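Local coordinates for protein PAN2-PAN3 deadenylation complex catalytic subunit pan2 (Neurospora crassa, PDB 4CZX) that probably shortens the poly(A) tails of messenger RNA as catalytic subunit of the PAN complex, here represented by its N-terminal WD40 beta-propeller domain, at residues Gly28-Ile33 and Val290-Val295; Tyr156-Met161 and Ile195-Thr200; Gly172-Leu177 and Trp188-Ala193; Gln285-Val290 and Lys308-Val313. All blocks are in the same frame, centred on the assembly; numbering follows the deposited sequence.

In the fold
All four contacts belong to one seven-bladed beta-propeller, and the nuclease active site lies in another part of the protein. Interactions 1 and 2 each join the innermost strands of adjacent blades, and their centres are about 15 Å apart. Interaction 3 sits about 10 Å from interaction 2 between centres, farther out in the blade that holds Y156-M161, and touches it through I195 packed on V174. Interaction 4 lies about 9 Å from interaction 1, centre to centre, and shares V290 with it, in the blade closed by strand 10-16. Interactions 3 and 4 are the farthest apart, about 29 Å between centres. A bound MES molecule, probably from the crystallisation liquor, is hydrogen-bonded to S157 of interaction 2.

Interaction 1: Gly28-Ile33 and Val290-Val295; sequences GPASTI and VLHFDV
H292 reaches across to the chain of A30-T32 and supplies the polar link of this contact. Its NE2 donates to A30 O at 2.9 Å, with a bent N-H...O angle of 138°, and approaches from above the carbonyl plane. The neighbouring ring carbon CE1 of H292 lies 3.0 Å from S31 O, so two successive carbonyls crowd the tip of the imidazole. With chi1 at -47°, CG stands beside the backbone N of H292, which swings the ring toward A30-T32.

The flat ring is also sandwiched. T32 CA sits over one face, 4.0 Å from the centroid and almost on the ring normal, a CH-pi contact, while L291 CB lies over the opposite face toward the rim. Histidine suits the place because it offers both an edge N-H and two faces. A leucine here would probably leave A30 O without its ring donor and T32 CA without a flat surface to rest on.

The remaining contacts are apolar. P29 CG meets L291 CD1 at 3.6 Å, the two side chains crossing at about a right angle, and I33 lays CG1 4.1 Å from H292 CB while its CD1 covers the backbone at F293 N.

L291 and H292 form a classic beta bulge opposite A305, which turns both side chains toward G28-I33. Strand 290-295 is the inner edge strand of its blade, paired with strand 302-306, whose A303 and A305 also receive I33. D294 bonds F35 N of the adjoining blade and forms a salt bridge with R250, and F293 packs against strands 248-251 and 258-262 of the preceding blade.

Interaction 2: Tyr156-Met161 and Ile195-Thr200; sequences YSFLKM and INDLDT
F158 and K160 pack against I195-T200 to join the innermost strands of two successive propeller blades. Strands 158-161 and 197-200 run parallel, 7° apart with axes 7.4 Å from each other, too far for a shared backbone ladder, so side chains make the seam. Each chain carries a classic beta bulge here: S157 and F158 both face A168, N196 and D197 both face C208.

The F158 ring covers the bulge of the other strand. L198 N lies over the centre of one face, and I195 O comes to the ring edge in its plane, 3.5 Å from F158 CE1. At the far end of the ring F158 CZ is 3.3 Å from N196 O. I195 CG2 touches F158 CD1 at 4.1 Å. The CB atoms of F158 and L198 also meet. A broad, flat apolar group suits a place where it must cover a bent main chain. D197, beside the ring, is bound instead to R250 and V249 N.

K160 takes the other end. Its chain is extended, with CG anti to the backbone N (chi1 178°), and slides past T200 in the opposite direction, K160 CG lying 3.6 Å from T200 CG2. T200 OG1 is bound to F204 O and S162 OG. Length and charge make lysine apt, since its methylenes pack on the threonine before the ammonium reaches an acid. D199 OD2 is held by M251 N, while D199 OD1 uses its syn lone pair to take K160 NZ in a salt bridge of 2.6 Å, and also receives a weak bond from T200 N.

Interaction 3: Gly172-Leu177 and Trp188-Ala193; sequences GTVNIL and WQAHGA
G172 O is gripped by two consecutive backbone N-H groups of the facing chain. H191 N donates to G172 O at 2.9 Å in an essentially straight bond (179°). A weak bond to G172 O, 3.2 Å long, comes from A190 N. G172 has a positive phi of 98°, and a side chain there would run into H191 O, so only glycine fits comfortably. H191 O is in turn held by Q189 NE2 at 2.9 Å. The bend at chi2 (73°) folds the glutamine back over the turn.

Beyond this, the chains form an antiparallel ladder. V174 and W188 are a hydrogen-bonded pair, with V174 N to W188 O at 2.7 Å and W188 N to V174 O at 2.8 Å; T173 and Q189 are the next, non-hydrogen-bonded pair. There T173 CG2 sits against the Q189 amide, 3.3 Å from Q189 OE1, and T173 OG1 bonds T169 OG1. On the other face V174 and W188 lie side by side, V174 CG2 being 3.8 Å from W188 CE3. A190 CB lies over one face of the indole, near its rim.

Strand 184-189 is the outermost of its blade, and the turn after it leads into the next. H191 bonds T207 through NE2 and D223 through ND1, consistent with the His-Ser/Thr-Asp network of WD repeats, while W188 packs on I205, T207 and F229 from strands 204-210 and 225-230.

Interaction 4: Gln285-Val290 and Lys308-Val313; sequences QPQGVV and KHNTYV
Q287 holds CG anti to its own backbone N (chi1 -179°), and its extended chain carries the amide out to N310, which turns CG beside its backbone N (chi1 -52°); the two amide planes lie 24° apart, nearly coplanar. N310 ND2 donates to Q287 OE1 at 2.9 Å with an angle of 164°. Amides suit both places, one giving and the other accepting.

The main chain of Q287 has its own anchor: Q287 N donates to Y312 OH at 3.0 Å. Y312 also carries the apolar part, with CE1 3.8 Å from P286 CA and 4.2 Å from P286 CB. A phenylalanine in its place would probably leave the N-H of Q287 without this acceptor and let the loop shift against the strand.

G288 lets K308 come close: K308 CG lies 3.5 Å from G288 CA, where a side chain would collide. D306 ties the ends together, binding G288 N through OD2 and the N atoms of K308 and N310 through OD1.

The loop before strand 290-295 thus rests on strand 310-315, which is flanked by strand 302-306 and by the N-terminal strand 10-16, whose Q11 and C14 pack on Y312 in the blade that closes the propeller.

Interaction 1: Gly28-Ile33 and Val290-Val295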
loop_
_atom_site.group_PDB
_atom_site.type_symbol
_atom_site.label_atom_id
_atom_site.label_comp_id
_atom_site.label_asym_id
_atom_site.label_seq_id
_atom_site.Cartn_x
_atom_site.Cartn_y
_atom_site.Cartn_z
ATOM N N GLY A 28 -10.963 -21.594 4.438
ATOM C CA GLY A 28 -11.646 -22.700 5.094
ATOM C C GLY A 28 -11.735 -22.593 6.611
ATOM O O GLY A 28 -11.355 -21.582 7.194
ATOM N N PRO A 29 -12.246 -23.645 7.260
ATOM C CA PRO A 29 -12.425 -23.663 8.719
ATOM C C PRO A 29 -11.108 -23.779 9.465
ATOM O O PRO A 29 -10.043 -23.854 8.847
ATOM C CB PRO A 29 -13.281 -24.915 8.946
ATOM C CG PRO A 29 -12.841 -25.832 7.847
ATOM C CD PRO A 29 -12.662 -24.916 6.642
ATOM N N ALA A 30 -11.187 -23.800 10.793
ATOM C CA ALA A 30 -9.999 -23.960 11.622
ATOM C C ALA A 30 -9.195 -25.206 11.226
ATOM O O ALA A 30 -9.759 -26.211 10.775
ATOM C CB ALA A 30 -10.395 -24.020 13.102
ATOM N N SER A 31 -7.879 -25.111 11.369
ATOM C CA SER A 31 -6.957 -26.182 11.012
ATOM C C SER A 31 -6.586 -27.002 12.238
ATOM O O SER A 31 -6.165 -28.165 12.126
ATOM C CB SER A 31 -5.691 -25.602 10.374
ATOM O OG SER A 31 -5.037 -24.730 11.294
ATOM N N THR A 32 -6.717 -26.387 13.413
ATOM C CA THR A 32 -6.410 -27.070 14.671
ATOM C C THR A 32 -6.893 -26.196 15.834
ATOM O O THR A 32 -7.040 -24.973 15.682
ATOM C CB THR A 32 -4.889 -27.365 14.799
ATOM O OG1 THR A 32 -4.629 -28.136 15.977
ATOM C CG2 THR A 32 -4.077 -26.058 14.863
ATOM N N ILE A 33 -7.188 -26.816 16.971
ATOM C CA ILE A 33 -7.437 -26.068 18.206
ATOM C C ILE A 33 -6.717 -26.740 19.367
ATOM O O ILE A 33 -6.498 -27.956 19.351
ATOM C CB ILE A 33 -8.954 -25.952 18.535
ATOM C CG1 ILE A 33 -9.515 -27.290 19.034
ATOM C CG2 ILE A 33 -9.762 -25.444 17.310
ATOM C CD1 ILE A 33 -11.005 -27.253 19.316
ATOM N N VAL A 290 -18.029 -31.802 12.905
ATOM C CA VAL A 290 -16.936 -31.552 13.844
ATOM C C VAL A 290 -15.616 -31.960 13.197
ATOM O O VAL A 290 -15.514 -33.049 12.624
ATOM C CB VAL A 290 -17.128 -32.310 15.182
ATOM C CG1 VAL A 290 -15.959 -32.041 16.113
ATOM C CG2 VAL A 290 -18.430 -31.896 15.837
ATOM N N LEU A 291 -14.627 -31.068 13.260
ATOM C CA LEU A 291 -13.309 -31.304 12.662
ATOM C C LEU A 291 -12.177 -31.410 13.676
ATOM O O LEU A 291 -11.163 -32.062 13.408
ATOM C CB LEU A 291 -12.954 -30.181 11.687
ATOM C CG LEU A 291 -13.761 -30.092 10.395
ATOM C CD1 LEU A 291 -13.211 -28.956 9.559
ATOM C CD2 LEU A 291 -13.714 -31.403 9.625
ATOM N N HIS A 292 -12.320 -30.715 14.805
ATOM C CA HIS A 292 -11.286 -30.726 15.844
ATOM C C HIS A 292 -11.894 -30.717 17.229
ATOM O O HIS A 292 -13.013 -30.243 17.431
ATOM C CB HIS A 292 -10.326 -29.524 15.702
ATOM C CG HIS A 292 -9.835 -29.313 14.309
ATOM N ND1 HIS A 292 -8.876 -30.113 13.727
ATOM C CD2 HIS A 292 -10.173 -28.387 13.381
ATOM C CE1 HIS A 292 -8.675 -29.714 12.482
ATOM N NE2 HIS A 292 -9.439 -28.660 12.250
ATOM N N PHE A 293 -11.123 -31.232 18.179
ATOM C CA PHE A 293 -11.563 -31.412 19.555
ATOM C C PHE A 293 -10.383 -31.276 20.519
ATOM O O PHE A 293 -9.275 -31.723 20.217
ATOM C CB PHE A 293 -12.234 -32.789 19.724
ATOM C CG PHE A 293 -12.594 -33.114 21.137
ATOM C CD1 PHE A 293 -13.603 -32.415 21.783
ATOM C CD2 PHE A 293 -11.924 -34.117 21.826
ATOM C CE1 PHE A 293 -13.946 -32.713 23.087
ATOM C CE2 PHE A 293 -12.262 -34.420 23.141
ATOM C CZ PHE A 293 -13.266 -33.710 23.771
ATOM N N ASP A 294 -10.608 -30.654 21.672
ATOM C CA ASP A 294 -9.627 -30.726 22.753
ATOM C C ASP A 294 -10.322 -30.627 24.106
ATOM O O ASP A 294 -11.479 -30.199 24.198
ATOM C CB ASP A 294 -8.559 -29.612 22.609
ATOM C CG ASP A 294 -7.296 -29.897 23.411
ATOM O OD1 ASP A 294 -7.053 -31.084 23.754
ATOM O OD2 ASP A 294 -6.551 -28.933 23.713
ATOM N N VAL A 295 -9.601 -31.027 25.151
ATOM C CA VAL A 295 -10.067 -30.905 26.531
ATOM C C VAL A 295 -9.045 -30.084 27.325
ATOM O O VAL A 295 -7.847 -30.168 27.066
ATOM C CB VAL A 295 -10.269 -32.288 27.197
ATOM C CG1 VAL A 295 -8.942 -33.047 27.291
ATOM C CG2 VAL A 295 -10.896 -32.140 28.578
#

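Interaction 2: Tyr156-Met161 and Ile195-Thr200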
loop_
_atom_site.group_PDB
_atom_site.type_symbol
_atom_site.label_atom_id
_atom_site.label_comp_id
_atom_site.label_asym_id
_atom_site.label_seq_id
_atom_site.Cartn_x
_atom_site.Cartn_y
_atom_site.Cartn_z
ATOM N N TYR A 156 5.214 -38.944 9.656
ATOM C CA TYR A 156 4.331 -38.817 10.805
ATOM C C TYR A 156 3.255 -37.745 10.664
ATOM O O TYR A 156 3.518 -36.658 10.152
ATOM C CB TYR A 156 5.174 -38.537 12.063
ATOM C CG TYR A 156 6.076 -39.695 12.434
ATOM C CD1 TYR A 156 5.539 -40.925 12.790
ATOM C CD2 TYR A 156 7.456 -39.563 12.426
ATOM C CE1 TYR A 156 6.353 -41.998 13.132
ATOM C CE2 TYR A 156 8.280 -40.625 12.777
ATOM C CZ TYR A 156 7.715 -41.845 13.128
ATOM O OH TYR A 156 8.510 -42.912 13.466
ATOM N N SER A 157 2.058 -38.047 11.172
ATOM C CA SER A 157 0.980 -37.060 11.254
ATOM C C SER A 157 0.757 -36.491 12.659
ATOM O O SER A 157 0.189 -35.408 12.796
ATOM C CB SER A 157 -0.335 -37.666 10.755
ATOM O OG SER A 157 -0.215 -38.072 9.399
ATOM N N PHE A 158 1.160 -37.247 13.681
ATOM C CA PHE A 158 1.037 -36.845 15.090
ATOM C C PHE A 158 2.253 -37.297 15.877
ATOM O O PHE A 158 2.815 -38.370 15.609
ATOM C CB PHE A 158 -0.194 -37.454 15.783
ATOM C CG PHE A 158 -1.506 -37.019 15.216
ATOM C CD1 PHE A 158 -2.096 -37.737 14.193
ATOM C CD2 PHE A 158 -2.174 -35.925 15.733
ATOM C CE1 PHE A 158 -3.313 -37.346 13.664
ATOM C CE2 PHE A 158 -3.394 -35.537 15.209
ATOM C CZ PHE A 158 -3.967 -36.252 14.182
ATOM N N LEU A 159 2.611 -36.489 16.871
ATOM C CA LEU A 159 3.633 -36.814 17.863
ATOM C C LEU A 159 3.142 -36.336 19.218
ATOM O O LEU A 159 2.638 -35.223 19.324
ATOM C CB LEU A 159 4.970 -36.136 17.531
ATOM C CG LEU A 159 5.696 -36.533 16.241
ATOM C CD1 LEU A 159 6.856 -35.574 15.971
ATOM C CD2 LEU A 159 6.220 -37.950 16.376
ATOM N N LYS A 160 3.267 -37.163 20.253
ATOM C CA LYS A 160 3.030 -36.670 21.607
ATOM C C LYS A 160 3.832 -37.459 22.629
ATOM O O LYS A 160 3.868 -38.694 22.605
ATOM C CB LYS A 160 1.534 -36.699 21.962
ATOM C CG LYS A 160 1.247 -36.242 23.405
ATOM C CD LYS A 160 -0.197 -35.786 23.603
ATOM C CE LYS A 160 -0.501 -35.492 25.082
ATOM N NZ LYS A 160 -1.886 -34.950 25.264
ATOM N N MET A 161 4.478 -36.717 23.523
ATOM C CA MET A 161 5.273 -37.278 24.594
ATOM C C MET A 161 4.431 -37.553 25.830
ATOM O O MET A 161 3.735 -36.669 26.316
ATOM C CB MET A 161 6.414 -36.311 24.944
ATOM C CG MET A 161 7.250 -36.733 26.126
ATOM S SD MET A 161 8.112 -38.301 25.892
ATOM C CE MET A 161 8.929 -38.433 27.494
ATOM N N ILE A 195 -4.761 -42.293 10.698
ATOM C CA ILE A 195 -5.087 -41.945 12.065
ATOM C C ILE A 195 -5.577 -40.504 12.023
ATOM O O ILE A 195 -4.858 -39.629 11.567
ATOM C CB ILE A 195 -3.864 -42.110 12.967
ATOM C CG1 ILE A 195 -3.635 -43.611 13.226
ATOM C CG2 ILE A 195 -4.043 -41.353 14.292
ATOM C CD1 ILE A 195 -2.299 -43.948 13.825
ATOM N N ASN A 196 -6.819 -40.279 12.438
ATOM C CA ASN A 196 -7.396 -38.943 12.456
ATOM C C ASN A 196 -7.079 -38.190 13.762
ATOM O O ASN A 196 -7.180 -36.960 13.831
ATOM C CB ASN A 196 -8.914 -39.023 12.265
ATOM C CG ASN A 196 -9.515 -37.684 11.906
ATOM O OD1 ASN A 196 -9.034 -37.014 11.002
ATOM N ND2 ASN A 196 -10.548 -37.271 12.629
ATOM N N ASP A 197 -6.708 -38.940 14.794
ATOM C CA ASP A 197 -6.431 -38.354 16.102
ATOM C C ASP A 197 -5.645 -39.326 16.972
ATOM O O ASP A 197 -5.821 -40.546 16.891
ATOM C CB ASP A 197 -7.736 -37.964 16.812
ATOM C CG ASP A 197 -7.530 -36.854 17.861
ATOM O OD1 ASP A 197 -6.370 -36.459 18.099
ATOM O OD2 ASP A 197 -8.533 -36.365 18.428
ATOM N N LEU A 198 -4.790 -38.772 17.825
ATOM C CA LEU A 198 -4.026 -39.552 18.786
ATOM C C LEU A 198 -3.920 -38.764 20.086
ATOM O O LEU A 198 -3.654 -37.565 20.065
ATOM C CB LEU A 198 -2.624 -39.886 18.240
ATOM C CG LEU A 198 -1.717 -40.697 19.196
ATOM C CD1 LEU A 198 -0.769 -41.624 18.439
ATOM C CD2 LEU A 198 -0.909 -39.810 20.149
ATOM N N ASP A 199 -4.134 -39.437 21.210
ATOM C CA ASP A 199 -3.790 -38.861 22.508
ATOM C C ASP A 199 -3.117 -39.935 23.335
ATOM O O ASP A 199 -3.223 -41.126 23.030
ATOM C CB ASP A 199 -5.020 -38.301 23.234
ATOM C CG ASP A 199 -4.639 -37.289 24.321
ATOM O OD1 ASP A 199 -3.476 -36.836 24.310
ATOM O OD2 ASP A 199 -5.490 -36.957 25.169
ATOM N N THR A 200 -2.419 -39.522 24.388
ATOM C CA THR A 200 -1.738 -40.481 25.229
ATOM C C THR A 200 -1.544 -39.913 26.629
ATOM O O THR A 200 -1.361 -38.711 26.793
ATOM C CB THR A 200 -0.368 -40.902 24.610
ATOM O OG1 THR A 200 0.343 -41.734 25.530
ATOM C CG2 THR A 200 0.493 -39.683 24.272
#

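Interaction 3: Gly172-Leu177 and Trp188-Ala193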
loop_
_atom_site.group_PDB
_atom_site.type_symbol
_atom_site.label_atom_id
_atom_site.label_comp_id
_atom_site.label_asym_id
_atom_site.label_seq_id
_atom_site.Cartn_x
_atom_site.Cartn_y
_atom_site.Cartn_z
ATOM N N GLY A 172 -1.364 -45.173 9.360
ATOM C CA GLY A 172 -2.260 -45.739 10.354
ATOM C C GLY A 172 -1.589 -46.555 11.447
ATOM O O GLY A 172 -2.269 -47.126 12.302
ATOM N N THR A 173 -0.265 -46.644 11.412
ATOM C CA THR A 173 0.468 -47.346 12.464
ATOM C C THR A 173 0.968 -46.340 13.492
ATOM O O THR A 173 1.105 -45.158 13.192
ATOM C CB THR A 173 1.666 -48.139 11.914
ATOM O OG1 THR A 173 2.536 -47.257 11.201
ATOM C CG2 THR A 173 1.202 -49.225 10.969
ATOM N N VAL A 174 1.238 -46.818 14.702
ATOM C CA VAL A 174 1.834 -45.974 15.720
ATOM C C VAL A 174 3.214 -46.506 16.079
ATOM O O VAL A 174 3.353 -47.667 16.450
ATOM C CB VAL A 174 0.960 -45.912 16.975
ATOM C CG1 VAL A 174 1.674 -45.107 18.082
ATOM C CG2 VAL A 174 -0.370 -45.275 16.637
ATOM N N ASN A 175 4.238 -45.665 15.939
ATOM C CA ASN A 175 5.567 -46.014 16.440
ATOM C C ASN A 175 5.751 -45.476 17.853
ATOM O O ASN A 175 5.473 -44.308 18.117
ATOM C CB ASN A 175 6.674 -45.458 15.536
ATOM C CG ASN A 175 6.734 -46.144 14.192
ATOM O OD1 ASN A 175 6.272 -47.275 14.035
ATOM N ND2 ASN A 175 7.319 -45.469 13.214
ATOM N N ILE A 176 6.218 -46.329 18.756
ATOM C CA ILE A 176 6.540 -45.890 20.102
ATOM C C ILE A 176 8.040 -45.645 20.169
ATOM O O ILE A 176 8.840 -46.579 20.094
ATOM C CB ILE A 176 6.096 -46.922 21.142
ATOM C CG1 ILE A 176 4.613 -47.232 20.948
ATOM C CG2 ILE A 176 6.368 -46.427 22.571
ATOM C CD1 ILE A 176 4.150 -48.424 21.719
ATOM N N LEU A 177 8.408 -44.377 20.297
ATOM C CA LEU A 177 9.802 -43.963 20.200
ATOM C C LEU A 177 10.434 -43.700 21.559
ATOM O O LEU A 177 9.833 -43.055 22.418
ATOM C CB LEU A 177 9.928 -42.696 19.355
ATOM C CG LEU A 177 9.261 -42.629 17.989
ATOM C CD1 LEU A 177 9.575 -41.267 17.371
ATOM C CD2 LEU A 177 9.747 -43.752 17.102
ATOM N N TRP A 188 2.772 -50.384 16.472
ATOM C CA TRP A 188 1.415 -50.826 16.756
ATOM C C TRP A 188 0.517 -50.543 15.556
ATOM O O TRP A 188 0.452 -49.409 15.082
ATOM C CB TRP A 188 0.904 -50.114 18.019
ATOM C CG TRP A 188 -0.534 -50.343 18.388
ATOM C CD1 TRP A 188 -1.218 -51.530 18.365
ATOM C CD2 TRP A 188 -1.461 -49.354 18.845
ATOM N NE1 TRP A 188 -2.515 -51.333 18.777
ATOM C CE2 TRP A 188 -2.689 -50.006 19.078
ATOM C CE3 TRP A 188 -1.372 -47.973 19.074
ATOM C CZ2 TRP A 188 -3.819 -49.326 19.531
ATOM C CZ3 TRP A 188 -2.497 -47.300 19.522
ATOM C CH2 TRP A 188 -3.707 -47.978 19.740
ATOM N N GLN A 189 -0.167 -51.567 15.057
ATOM C CA GLN A 189 -1.077 -51.367 13.929
ATOM C C GLN A 189 -2.424 -50.874 14.445
ATOM O O GLN A 189 -3.247 -51.662 14.900
ATOM C CB GLN A 189 -1.254 -52.655 13.128
ATOM C CG GLN A 189 -2.053 -52.446 11.862
ATOM C CD GLN A 189 -1.261 -51.711 10.815
ATOM O OE1 GLN A 189 -0.171 -52.141 10.439
ATOM N NE2 GLN A 189 -1.792 -50.586 10.344
ATOM N N ALA A 190 -2.646 -49.568 14.388
ATOM C CA ALA A 190 -3.857 -49.001 14.970
ATOM C C ALA A 190 -5.016 -49.039 13.983
ATOM O O ALA A 190 -6.068 -49.608 14.272
ATOM C CB ALA A 190 -3.598 -47.576 15.448
ATOM N N HIS A 191 -4.832 -48.433 12.816
ATOM C CA HIS A 191 -5.885 -48.421 11.808
ATOM C C HIS A 191 -5.320 -48.767 10.436
ATOM O O HIS A 191 -4.108 -48.792 10.247
ATOM C CB HIS A 191 -6.581 -47.056 11.791
ATOM C CG HIS A 191 -7.078 -46.628 13.136
ATOM N ND1 HIS A 191 -8.379 -46.823 13.549
ATOM C CD2 HIS A 191 -6.438 -46.038 14.177
ATOM C CE1 HIS A 191 -8.521 -46.367 14.782
ATOM N NE2 HIS A 191 -7.357 -45.889 15.187
ATOM N N GLY A 192 -6.204 -49.057 9.487
ATOM C CA GLY A 192 -5.788 -49.561 8.196
ATOM C C GLY A 192 -4.990 -48.619 7.305
ATOM O O GLY A 192 -4.052 -49.059 6.650
ATOM N N ALA A 193 -5.355 -47.336 7.262
ATOM C CA ALA A 193 -4.694 -46.397 6.346
ATOM C C ALA A 193 -4.376 -45.042 6.965
ATOM O O ALA A 193 -3.447 -44.353 6.515
ATOM C CB ALA A 193 -5.550 -46.186 5.102
#

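Interaction 4: Gln285-Val290 and Lys308-Val313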
loop_
_atom_site.group_PDB
_atom_site.type_symbol
_atom_site.label_atom_id
_atom_site.label_comp_id
_atom_site.label_asym_id
_atom_site.label_seq_id
_atom_site.Cartn_x
_atom_site.Cartn_y
_atom_site.Cartn_z
ATOM N N GLN A 285 -24.306 -29.269 19.806
ATOM C CA GLN A 285 -25.112 -28.870 18.652
ATOM C C GLN A 285 -24.281 -28.153 17.617
ATOM O O GLN A 285 -24.526 -26.980 17.342
ATOM C CB GLN A 285 -26.269 -27.967 19.083
ATOM C CG GLN A 285 -26.843 -28.289 20.450
ATOM C CD GLN A 285 -27.451 -29.675 20.518
ATOM O OE1 GLN A 285 -27.845 -30.245 19.499
ATOM N NE2 GLN A 285 -27.526 -30.226 21.723
ATOM N N PRO A 286 -23.284 -28.841 17.044
ATOM C CA PRO A 286 -22.457 -28.122 16.070
ATOM C C PRO A 286 -23.266 -27.770 14.826
ATOM O O PRO A 286 -24.129 -28.545 14.419
ATOM C CB PRO A 286 -21.339 -29.118 15.751
ATOM C CG PRO A 286 -21.937 -30.460 16.013
ATOM C CD PRO A 286 -22.966 -30.279 17.100
ATOM N N GLN A 287 -23.017 -26.601 14.252
ATOM C CA GLN A 287 -23.691 -26.217 13.024
ATOM C C GLN A 287 -23.233 -27.133 11.896
ATOM O O GLN A 287 -24.040 -27.609 11.104
ATOM C CB GLN A 287 -23.417 -24.750 12.676
ATOM C CG GLN A 287 -24.114 -24.288 11.404
ATOM C CD GLN A 287 -23.809 -22.847 11.035
ATOM O OE1 GLN A 287 -22.944 -22.198 11.635
ATOM N NE2 GLN A 287 -24.523 -22.336 10.038
ATOM N N GLY A 288 -21.934 -27.394 11.836
ATOM C CA GLY A 288 -21.388 -28.239 10.791
ATOM C C GLY A 288 -20.833 -29.550 11.306
ATOM O O GLY A 288 -21.168 -29.992 12.404
ATOM N N VAL A 289 -19.986 -30.170 10.491
ATOM C CA VAL A 289 -19.301 -31.403 10.853
ATOM C C VAL A 289 -18.141 -31.079 11.796
ATOM O O VAL A 289 -17.363 -30.172 11.519
ATOM C CB VAL A 289 -18.762 -32.120 9.610
ATOM C CG1 VAL A 289 -17.961 -33.342 10.001
ATOM C CG2 VAL A 289 -19.911 -32.489 8.666
ATOM N N VAL A 290 -18.029 -31.802 12.905
ATOM C CA VAL A 290 -16.936 -31.552 13.844
ATOM C C VAL A 290 -15.616 -31.960 13.197
ATOM O O VAL A 290 -15.514 -33.049 12.624
ATOM C CB VAL A 290 -17.128 -32.310 15.182
ATOM C CG1 VAL A 290 -15.959 -32.041 16.113
ATOM C CG2 VAL A 290 -18.430 -31.896 15.837
ATOM N N LYS A 308 -18.065 -25.374 9.663
ATOM C CA LYS A 308 -18.751 -24.111 9.376
ATOM C C LYS A 308 -18.057 -22.923 10.067
ATOM O O LYS A 308 -18.639 -21.841 10.190
ATOM C CB LYS A 308 -20.217 -24.182 9.815
ATOM C CG LYS A 308 -21.078 -25.204 9.040
ATOM C CD LYS A 308 -20.924 -25.084 7.532
ATOM C CE LYS A 308 -21.872 -26.046 6.796
ATOM N NZ LYS A 308 -21.731 -27.466 7.259
ATOM N N HIS A 309 -16.823 -23.159 10.516
ATOM C CA HIS A 309 -15.941 -22.164 11.157
ATOM C C HIS A 309 -16.279 -21.852 12.628
ATOM O O HIS A 309 -15.719 -20.919 13.208
ATOM C CB HIS A 309 -15.918 -20.844 10.359
ATOM C CG HIS A 309 -15.378 -20.974 8.966
ATOM N ND1 HIS A 309 -14.534 -20.038 8.409
ATOM C CD2 HIS A 309 -15.582 -21.911 8.007
ATOM C CE1 HIS A 309 -14.226 -20.399 7.177
ATOM N NE2 HIS A 309 -14.852 -21.530 6.907
ATOM N N ASN A 310 -17.167 -22.624 13.246
ATOM C CA ASN A 310 -17.479 -22.380 14.653
ATOM C C ASN A 310 -16.568 -23.159 15.573
ATOM O O ASN A 310 -16.220 -24.298 15.283
ATOM C CB ASN A 310 -18.923 -22.756 14.981
ATOM C CG ASN A 310 -19.916 -22.121 14.048
ATOM O OD1 ASN A 310 -20.093 -20.904 14.054
ATOM N ND2 ASN A 310 -20.586 -22.946 13.239
ATOM N N THR A 311 -16.179 -22.544 16.684
ATOM C CA THR A 311 -15.578 -23.295 17.779
ATOM C C THR A 311 -16.412 -23.081 19.033
ATOM O O THR A 311 -16.721 -21.942 19.391
ATOM C CB THR A 311 -14.127 -22.889 18.043
ATOM O OG1 THR A 311 -13.324 -23.268 16.921
ATOM C CG2 THR A 311 -13.590 -23.591 19.291
ATOM N N TYR A 312 -16.781 -24.190 19.674
ATOM C CA TYR A 312 -17.657 -24.194 20.836
ATOM C C TYR A 312 -16.905 -24.651 22.068
ATOM O O TYR A 312 -16.017 -25.495 21.978
ATOM C CB TYR A 312 -18.849 -25.131 20.638
ATOM C CG TYR A 312 -19.659 -24.914 19.386
ATOM C CD1 TYR A 312 -19.287 -25.501 18.186
ATOM C CD2 TYR A 312 -20.817 -24.155 19.413
ATOM C CE1 TYR A 312 -20.035 -25.321 17.038
ATOM C CE2 TYR A 312 -21.576 -23.970 18.272
ATOM C CZ TYR A 312 -21.177 -24.554 17.085
ATOM O OH TYR A 312 -21.921 -24.365 15.942
ATOM N N VAL A 313 -17.270 -24.105 23.221
ATOM C CA VAL A 313 -16.809 -24.657 24.490
ATOM C C VAL A 313 -18.012 -25.167 25.255
ATOM O O VAL A 313 -18.995 -24.449 25.430
ATOM C CB VAL A 313 -16.042 -23.625 25.334
ATOM C CG1 VAL A 313 -15.868 -24.120 26.779
ATOM C CG2 VAL A 313 -14.692 -23.350 24.713
#